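Local structure of putative thiol-disulfide oxidoreductase (Bacteroides vulgatus, 4GRF) at residues P111-L115 with K125-G129; I12-L17 with Q90-Q94. The protein probably acts as a thiol-disulfide oxidoreductase, of which this chain is the thioredoxin-type domain. All coordinates share one frame; numbering follows the deposited sequence.

Contact 1 (P111-L115 with K125-G129). With GSH (glutathione), chain H.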
ATOM      1  N   PRO A 111      -5.684   8.710   3.755  1.00 30.05           N
ATOM      2  CA  PRO A 111      -4.818   7.616   3.371  1.00 27.89           C
ATOM      3  C   PRO A 111      -3.844   7.243   4.499  1.00 18.05           C
ATOM      4  O   PRO A 111      -3.552   8.060   5.361  1.00 22.03           O
ATOM      5  CB  PRO A 111      -4.034   8.198   2.182  1.00 29.84           C
ATOM      6  CG  PRO A 111      -3.996   9.660   2.435  1.00 41.88           C
ATOM      7  CD  PRO A 111      -5.299   9.979   3.105  1.00 44.85           C
ATOM      8  N   HIS A 112      -3.394   5.997   4.471  1.00 22.49           N
ATOM      9  CA  HIS A 112      -2.353   5.524   5.345  1.00 18.28           C
ATOM     10  C   HIS A 112      -1.289   4.878   4.453  1.00 16.38           C
ATOM     11  O   HIS A 112      -1.504   3.789   3.877  1.00 18.20           O
ATOM     12  CB  HIS A 112      -2.875   4.523   6.347  1.00 20.41           C
ATOM     13  CG  HIS A 112      -1.900   4.217   7.419  1.00 19.40           C
ATOM     14  ND1 HIS A 112      -1.561   5.138   8.386  1.00 28.89           N
ATOM     15  CD2 HIS A 112      -1.176   3.108   7.683  1.00 21.54           C
ATOM     16  CE1 HIS A 112      -0.665   4.607   9.195  1.00 32.68           C
ATOM     17  NE2 HIS A 112      -0.421   3.374   8.795  1.00 24.41           N
ATOM     18  N   ILE A 113      -0.182   5.597   4.283  1.00 17.06           N
ATOM     19  CA  ILE A 113       0.867   5.138   3.377  1.00 17.11           C
ATOM     20  C   ILE A 113       2.201   5.066   4.117  1.00 19.89           C
ATOM     21  O   ILE A 113       2.694   6.073   4.645  1.00 20.42           O
ATOM     22  CB  ILE A 113       1.008   6.069   2.168  1.00 18.68           C
ATOM     23  CG1 ILE A 113      -0.348   6.273   1.497  1.00 19.92           C
ATOM     24  CG2 ILE A 113       2.017   5.495   1.187  1.00 20.46           C
ATOM     25  CD1 ILE A 113      -0.315   7.232   0.319  1.00 22.18           C
ATOM     26  N   ILE A 114       2.768   3.871   4.152  1.00 17.98           N
ATOM     27  CA  ILE A 114       3.991   3.606   4.883  1.00 16.58           C
ATOM     28  C   ILE A 114       5.015   2.930   3.965  1.00 17.42           C
ATOM     29  O   ILE A 114       4.658   2.397   2.930  1.00 16.26           O
ATOM     30  CB  ILE A 114       3.748   2.708   6.105  1.00 17.20           C
ATOM     31  CG1 ILE A 114       3.168   1.348   5.678  1.00 19.76           C
ATOM     32  CG2 ILE A 114       2.796   3.397   7.083  1.00 22.93           C
ATOM     33  CD1 ILE A 114       3.026   0.359   6.809  1.00 20.65           C
ATOM     34  N   LEU A 115       6.282   2.956   4.365  1.00 16.67           N
ATOM     35  CA  LEU A 115       7.357   2.308   3.631  1.00 14.73           C
ATOM     36  C   LEU A 115       7.922   1.205   4.497  1.00 15.11           C
ATOM     37  O   LEU A 115       8.297   1.447   5.655  1.00 17.10           O
ATOM     38  CB  LEU A 115       8.485   3.277   3.259  1.00 15.31           C
ATOM     39  CG  LEU A 115       9.588   2.671   2.365  1.00 16.59           C
ATOM     40  CD1 LEU A 115       9.035   2.107   1.057  1.00 16.22           C
ATOM     41  CD2 LEU A 115      10.691   3.686   2.106  1.00 20.94           C
ATOM     42  N   LYS A 125       6.607   6.635   7.547  1.00 26.48           N
ATOM     43  CA  LYS A 125       5.161   6.760   7.486  1.00 28.16           C
ATOM     44  C   LYS A 125       4.735   8.198   7.143  1.00 25.62           C
ATOM     45  O   LYS A 125       5.581   9.092   6.932  1.00 24.05           O
ATOM     46  CB  LYS A 125       4.547   6.318   8.816  1.00 32.49           C
ATOM     47  CG  LYS A 125       5.216   6.928  10.036  1.00 38.86           C
ATOM     48  CD  LYS A 125       4.507   6.516  11.320  1.00 41.94           C
ATOM     49  CE  LYS A 125       5.176   7.138  12.533  1.00 47.94           C
ATOM     50  NZ  LYS A 125       4.544   6.675  13.801  1.00 58.45           N
ATOM     51  N   GLU A 126       3.422   8.401   7.083  1.00 26.21           N
ATOM     52  CA  GLU A 126       2.841   9.706   6.740  1.00 26.92           C
ATOM     53  C   GLU A 126       3.369  10.256   5.424  1.00 26.50           C
ATOM     54  O   GLU A 126       3.677  11.448   5.310  1.00 28.46           O
ATOM     55  CB  GLU A 126       3.076  10.721   7.857  1.00 27.36           C
ATOM     56  CG  GLU A 126       2.303  10.450   9.139  1.00 33.14           C
ATOM     57  CD  GLU A 126       0.800  10.642   8.971  1.00 47.25           C
ATOM     58  OE1 GLU A 126       0.381  11.433   8.091  1.00 48.93           O
ATOM     59  OE2 GLU A 126       0.037  10.001   9.722  1.00 51.15           O
ATOM     60  N   LEU A 127       3.444   9.385   4.423  1.00 23.16           N
ATOM     61  CA  LEU A 127       3.992   9.729   3.126  1.00 23.39           C
ATOM     62  C   LEU A 127       2.905  10.287   2.199  1.00 27.95           C
ATOM     63  O   LEU A 127       1.884   9.651   1.996  1.00 24.28           O
ATOM     64  CB  LEU A 127       4.634   8.482   2.509  1.00 22.69           C
ATOM     65  CG  LEU A 127       5.749   7.912   3.387  1.00 24.75           C
ATOM     66  CD1 LEU A 127       6.402   6.712   2.729  1.00 26.74           C
ATOM     67  CD2 LEU A 127       6.802   8.964   3.663  1.00 26.78           C
ATOM     68  N   ARG A 128       3.152  11.469   1.638  1.00 23.93           N
ATOM     69  CA  ARG A 128       2.201  12.123   0.726  1.00 22.32           C
ATOM     70  C   ARG A 128       2.963  12.900  -0.321  1.00 26.32           C
ATOM     71  O   ARG A 128       4.068  13.368  -0.070  1.00 31.00           O
ATOM     72  CB  ARG A 128       1.340  13.122   1.479  1.00 30.27           C
ATOM     73  CG  ARG A 128       0.661  12.549   2.688  1.00 32.65           C
ATOM     74  CD  ARG A 128      -0.559  11.732   2.315  1.00 35.07           C
ATOM     75  NE  ARG A 128      -1.278  11.437   3.548  1.00 44.21           N
ATOM     76  CZ  ARG A 128      -0.986  10.420   4.352  1.00 49.17           C
ATOM     77  NH1 ARG A 128      -0.031   9.547   4.025  1.00 38.07           N
ATOM     78  NH2 ARG A 128      -1.672  10.259   5.471  1.00 40.73           N
ATOM     79  N   GLY A 129       2.356  13.049  -1.493  1.00 30.15           N
ATOM     80  CA  GLY A 129       2.875  13.948  -2.520  1.00 29.29           C
ATOM     81  C   GLY A 129       4.323  13.708  -2.865  1.00 33.83           C
ATOM     82  O   GLY A 129       4.770  12.568  -2.958  1.00 28.38           O
TER
HETATM   83  N1  GSH H 507       3.333  -3.176  19.886  0.50 38.59           N
HETATM   84  CA1 GSH H 507       2.377  -2.043  20.014  0.50 31.42           C
HETATM   85  C1  GSH H 507       1.737  -2.000  21.375  0.50 34.53           C
HETATM   86  O11 GSH H 507       1.721  -0.914  21.997  0.50 27.98           O
HETATM   87  O12 GSH H 507       1.239  -3.051  21.838  0.50 30.68           O
HETATM   88  CB1 GSH H 507       1.320  -2.172  18.918  0.50 32.72           C
HETATM   89  CG1 GSH H 507       0.107  -1.285  19.187  0.50 34.66           C
HETATM   90  CD1 GSH H 507       0.336   0.121  18.670  0.50 36.66           C
HETATM   91  OE1 GSH H 507       1.347   0.437  18.059  0.50 29.54           O
HETATM   92  N2  GSH H 507      -0.639   0.996  18.906  0.50 32.06           N
HETATM   93  CA2 GSH H 507      -0.555   2.347  18.400  0.50 25.46           C
HETATM   94  C2  GSH H 507       0.652   3.069  18.922  0.50 36.95           C
HETATM   95  O2  GSH H 507       0.908   3.088  20.116  0.50 37.03           O
HETATM   96  CB2 GSH H 507      -1.817   3.133  18.758  0.50 23.83           C
HETATM   97  SG2 GSH H 507      -3.331   2.258  18.313  0.50 29.51           S
HETATM   98  N3  GSH H 507       1.378   3.669  17.985  0.50 36.14           N
HETATM   99  CA3 GSH H 507       2.558   4.466  18.254  0.50 37.94           C
HETATM  100  C3  GSH H 507       2.933   5.278  17.027  0.50 44.99           C
HETATM  101  O31 GSH H 507       3.952   5.992  17.081  0.50 46.16           O
HETATM  102  O32 GSH H 507       2.218   5.208  15.996  0.50 39.84           O
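P111, the cis-proline of this thioredoxin-type fold, is where the side chain of R128 comes to rest. From CB the arginine runs to CG and bends sharply there (chi2 -78°), which turns the rest of the chain back over the proline. R128 CD comes within 4.0 Å of P111 CG, and R128 NE follows at 3.4 Å from that same CG, which lies over one face of the guanidinium, offset toward its rim. At the tip, R128 NH1 donates to L127 O at 2.8 Å with a straight N-H (159°); the oxygen lies in the guanidinium plane, but the nitrogen sits well above the carbonyl plane. R128 NH2 stands 2.9 Å from P111 O, at an angle too poor for a hydrogen bond. R128 NH2 also makes a long salt bridge to E126 OE1 (3.5 Å), which lies far out of the guanidinium plane, with no N-H pointing at it. A methionine at R128 would probably leave L127 O without this donor and the E126 carboxylate without its cationic mate. Between the backbones one weak bond crosses, L127 N to I113 O at 3.4 Å, while the buried I113 N finds no partner. I113 CG2 rests on L127 CB at 4.2 Å, and L127 CD1 lies against L115 CB. I114 CG2 packs on K125 CB at 3.8 Å; K125 then extends away, its NZ bonded to L3 O and close to the glycine carboxylate of glutathione. The P111 side chain touches the CxxC motif, whose C41 and C44 form a disulfide. The contact joins strand 112-116 to the loop between strand 122-124 and helix 129-140; I113 and L127 both pack on L33 of strand 31-37 and on that helix.

Contact 2 (I12-L17 with Q90-Q94)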
ATOM      1  N   ILE A  12      -0.345  -9.090   6.322  1.00 21.15           N
ATOM      2  CA  ILE A  12      -1.479  -8.675   5.513  1.00 18.97           C
ATOM      3  C   ILE A  12      -1.622  -9.675   4.364  1.00 18.99           C
ATOM      4  O   ILE A  12      -0.624 -10.011   3.702  1.00 18.45           O
ATOM      5  CB  ILE A  12      -1.279  -7.281   4.860  1.00 21.46           C
ATOM      6  CG1 ILE A  12      -0.899  -6.190   5.865  1.00 19.30           C
ATOM      7  CG2 ILE A  12      -2.544  -6.846   4.116  1.00 21.21           C
ATOM      8  CD1 ILE A  12      -0.499  -4.897   5.181  1.00 20.54           C
ATOM      9  N   THR A  13      -2.848 -10.146   4.123  1.00 18.73           N
ATOM     10  CA  THR A  13      -3.151 -10.923   2.941  1.00 17.05           C
ATOM     11  C   THR A  13      -4.474 -10.437   2.390  1.00 17.72           C
ATOM     12  O   THR A  13      -5.397 -10.160   3.157  1.00 21.05           O
ATOM     13  CB  THR A  13      -3.284 -12.428   3.233  1.00 25.81           C
ATOM     14  OG1 THR A  13      -2.145 -12.880   3.974  1.00 34.17           O
ATOM     15  CG2 THR A  13      -3.353 -13.209   1.937  1.00 22.99           C
ATOM     16  N   GLY A  14      -4.543 -10.303   1.076  1.00 21.88           N
ATOM     17  CA  GLY A  14      -5.790 -10.010   0.384  1.00 22.95           C
ATOM     18  C   GLY A  14      -5.789 -10.729  -0.956  1.00 24.82           C
ATOM     19  O   GLY A  14      -4.811 -11.399  -1.318  1.00 20.88           O
ATOM     20  N   ILE A  15      -6.896 -10.586  -1.692  1.00 20.10           N
ATOM     21  CA  ILE A  15      -7.034 -11.160  -3.017  1.00 18.69           C
ATOM     22  C   ILE A  15      -6.758 -10.103  -4.089  1.00 17.08           C
ATOM     23  O   ILE A  15      -7.299  -8.995  -4.034  1.00 20.67           O
ATOM     24  CB  ILE A  15      -8.448 -11.770  -3.204  1.00 19.87           C
ATOM     25  CG1 ILE A  15      -8.805 -12.702  -2.040  1.00 26.33           C
ATOM     26  CG2 ILE A  15      -8.553 -12.478  -4.549  1.00 24.61           C
ATOM     27  CD1 ILE A  15      -7.842 -13.851  -1.819  1.00 31.58           C
ATOM     28  N   ASP A  16      -5.910 -10.447  -5.067  1.00 17.69           N
ATOM     29  CA  ASP A  16      -5.473  -9.503  -6.066  1.00 20.17           C
ATOM     30  C   ASP A  16      -6.403  -9.558  -7.267  1.00 19.47           C
ATOM     31  O   ASP A  16      -7.434 -10.255  -7.216  1.00 20.28           O
ATOM     32  CB  ASP A  16      -3.974  -9.703  -6.415  1.00 20.64           C
ATOM     33  CG  ASP A  16      -3.690 -10.928  -7.310  1.00 23.90           C
ATOM     34  OD1 ASP A  16      -4.603 -11.670  -7.706  1.00 21.42           O
ATOM     35  OD2 ASP A  16      -2.497 -11.141  -7.646  1.00 23.70           O
ATOM     36  N   LEU A  17      -6.072  -8.809  -8.311  1.00 18.60           N
ATOM     37  CA  LEU A  17      -6.951  -8.687  -9.487  1.00 19.24           C
ATOM     38  C   LEU A  17      -6.932  -9.967 -10.345  1.00 20.49           C
ATOM     39  O   LEU A  17      -7.752 -10.147 -11.255  1.00 23.14           O
ATOM     40  CB  LEU A  17      -6.556  -7.486 -10.334  1.00 21.38           C
ATOM     41  CG  LEU A  17      -6.870  -6.107  -9.742  1.00 22.87           C
ATOM     42  CD1 LEU A  17      -6.263  -5.013 -10.594  1.00 27.67           C
ATOM     43  CD2 LEU A  17      -8.368  -5.914  -9.594  1.00 23.99           C
ATOM     44  N   GLN A  90      -2.368  -4.768  -6.251  1.00 23.13           N
ATOM     45  CA  GLN A  90      -3.567  -4.332  -5.545  1.00 17.87           C
ATOM     46  C   GLN A  90      -4.314  -5.516  -4.954  1.00 19.00           C
ATOM     47  O   GLN A  90      -4.710  -6.439  -5.696  1.00 20.60           O
ATOM     48  CB  GLN A  90      -4.508  -3.623  -6.530  1.00 18.97           C
ATOM     49  CG  GLN A  90      -3.984  -2.319  -7.111  1.00 20.78           C
ATOM     50  CD  GLN A  90      -4.167  -1.141  -6.170  1.00 17.68           C
ATOM     51  OE1 GLN A  90      -4.253  -1.299  -4.951  1.00 18.11           O
ATOM     52  NE2 GLN A  90      -4.199   0.064  -6.736  1.00 21.71           N
ATOM     53  N   VAL A  91      -4.555  -5.487  -3.644  1.00 17.43           N
ATOM     54  CA  VAL A  91      -5.380  -6.509  -3.020  1.00 16.63           C
ATOM     55  C   VAL A  91      -6.576  -5.909  -2.305  1.00 17.49           C
ATOM     56  O   VAL A  91      -6.550  -4.763  -1.864  1.00 16.91           O
ATOM     57  CB  VAL A  91      -4.616  -7.404  -2.025  1.00 18.40           C
ATOM     58  CG1 VAL A  91      -3.486  -8.130  -2.732  1.00 23.11           C
ATOM     59  CG2 VAL A  91      -4.130  -6.608  -0.810  1.00 16.92           C
ATOM     60  N   LEU A  92      -7.623  -6.723  -2.205  1.00 18.10           N
ATOM     61  CA  LEU A  92      -8.809  -6.402  -1.432  1.00 18.04           C
ATOM     62  C   LEU A  92      -8.889  -7.324  -0.232  1.00 18.15           C
ATOM     63  O   LEU A  92      -8.846  -8.558  -0.379  1.00 19.41           O
ATOM     64  CB  LEU A  92     -10.046  -6.592  -2.310  1.00 20.49           C
ATOM     65  CG  LEU A  92     -11.392  -6.272  -1.675  1.00 18.94           C
ATOM     66  CD1 LEU A  92     -11.467  -4.810  -1.273  1.00 18.48           C
ATOM     67  CD2 LEU A  92     -12.517  -6.621  -2.638  1.00 22.31           C
ATOM     68  N   LEU A  93      -9.021  -6.730   0.945  1.00 21.47           N
ATOM     69  CA  LEU A  93      -9.152  -7.495   2.190  1.00 20.29           C
ATOM     70  C   LEU A  93     -10.505  -8.207   2.210  1.00 21.07           C
ATOM     71  O   LEU A  93     -11.532  -7.656   1.784  1.00 23.44           O
ATOM     72  CB  LEU A  93      -9.022  -6.602   3.405  1.00 20.70           C
ATOM     73  CG  LEU A  93      -7.653  -5.949   3.603  1.00 21.45           C
ATOM     74  CD1 LEU A  93      -7.662  -5.034   4.821  1.00 19.75           C
ATOM     75  CD2 LEU A  93      -6.565  -7.004   3.705  1.00 22.65           C
ATOM     76  N   GLN A  94     -10.499  -9.437   2.673  1.00 22.07           N
ATOM     77  CA  GLN A  94     -11.777 -10.109   2.906  1.00 25.30           C
ATOM     78  C   GLN A  94     -12.416  -9.463   4.128  1.00 26.60           C
ATOM     79  O   GLN A  94     -11.723  -9.006   5.044  1.00 27.58           O
ATOM     80  CB  GLN A  94     -11.560 -11.602   3.059  1.00 30.89           C
ATOM     81  CG  GLN A  94     -10.719 -12.151   1.920  1.00 49.31           C
ATOM     82  CD  GLN A  94     -11.003 -13.604   1.608  1.00 59.40           C
ATOM     83  OE1 GLN A  94     -10.085 -14.402   1.454  1.00 46.76           O
ATOM     84  NE2 GLN A  94     -12.279 -13.951   1.509  1.00 60.55           N
TER
HETATM   85  O   HOH W   1      -8.019 -10.723   3.466  1.00 25.64           O
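V91 points its side chain toward G14, CB lying 3.7 Å from G14 C. Its chi1 of -60° puts CG1 anti to the carbonyl carbon, near G14 O, and CG2 near G14 CA. No CB stands in the way at G14, which permits V91 and L92 O to come so near. The L93 side chain reaches back although its CB starts away, and L93 CD2 touches both T13 O (3.4 Å) and I12 CG2 (4.0 Å). I15 turns from the partner strand, yet its CD1 still brushes Q94 OE1. The backbones of I15 and L92 form a single antiparallel hydrogen-bonded pair, I15 N to L92 O at 3.1 Å and L92 N to I15 O at 2.9 Å. It ties strand 13-15, paired with 21-23 in a small antiparallel sheet, to edge strand 89-92 of the main sheet; crossing at 94°, the strands pair no further. A water donates to T13 O and accepts from Q94 N. D16 CA approaches Q90 O at 3.2 Å as a CA-H...O contact; Q90 O, the backbone carbonyl, is buried and has no hydrogen-bond partner in the model. The join rests on two backbone bonds and a water bridge, with V91 against G14 and L93 against I12 as its apolar part.

Contact 1 and contact 2 lie on opposite sides of the chain's centre, their own centres 19 Å apart and their nearest atoms about 7 Å apart, without touching. Both reach the same mixed sheet: contact 2 at its edge strand 89-92, contact 1 at strand 112-116, with strands 63-69 and 31-37 in between. V34 of strand 31-37 serves both, packing against I12 and sharing backbone bonds with I114. Contact 1 holds the cis-proline beside the probable redox-active CxxC, C41 and C44. The bound glutathione is a separate site: the K125 side chain is about 9 Å from that of C106, the glutathione-bearing cysteine, whereas the I12 side chain of contact 2 remains about 14 Å from the glutathione.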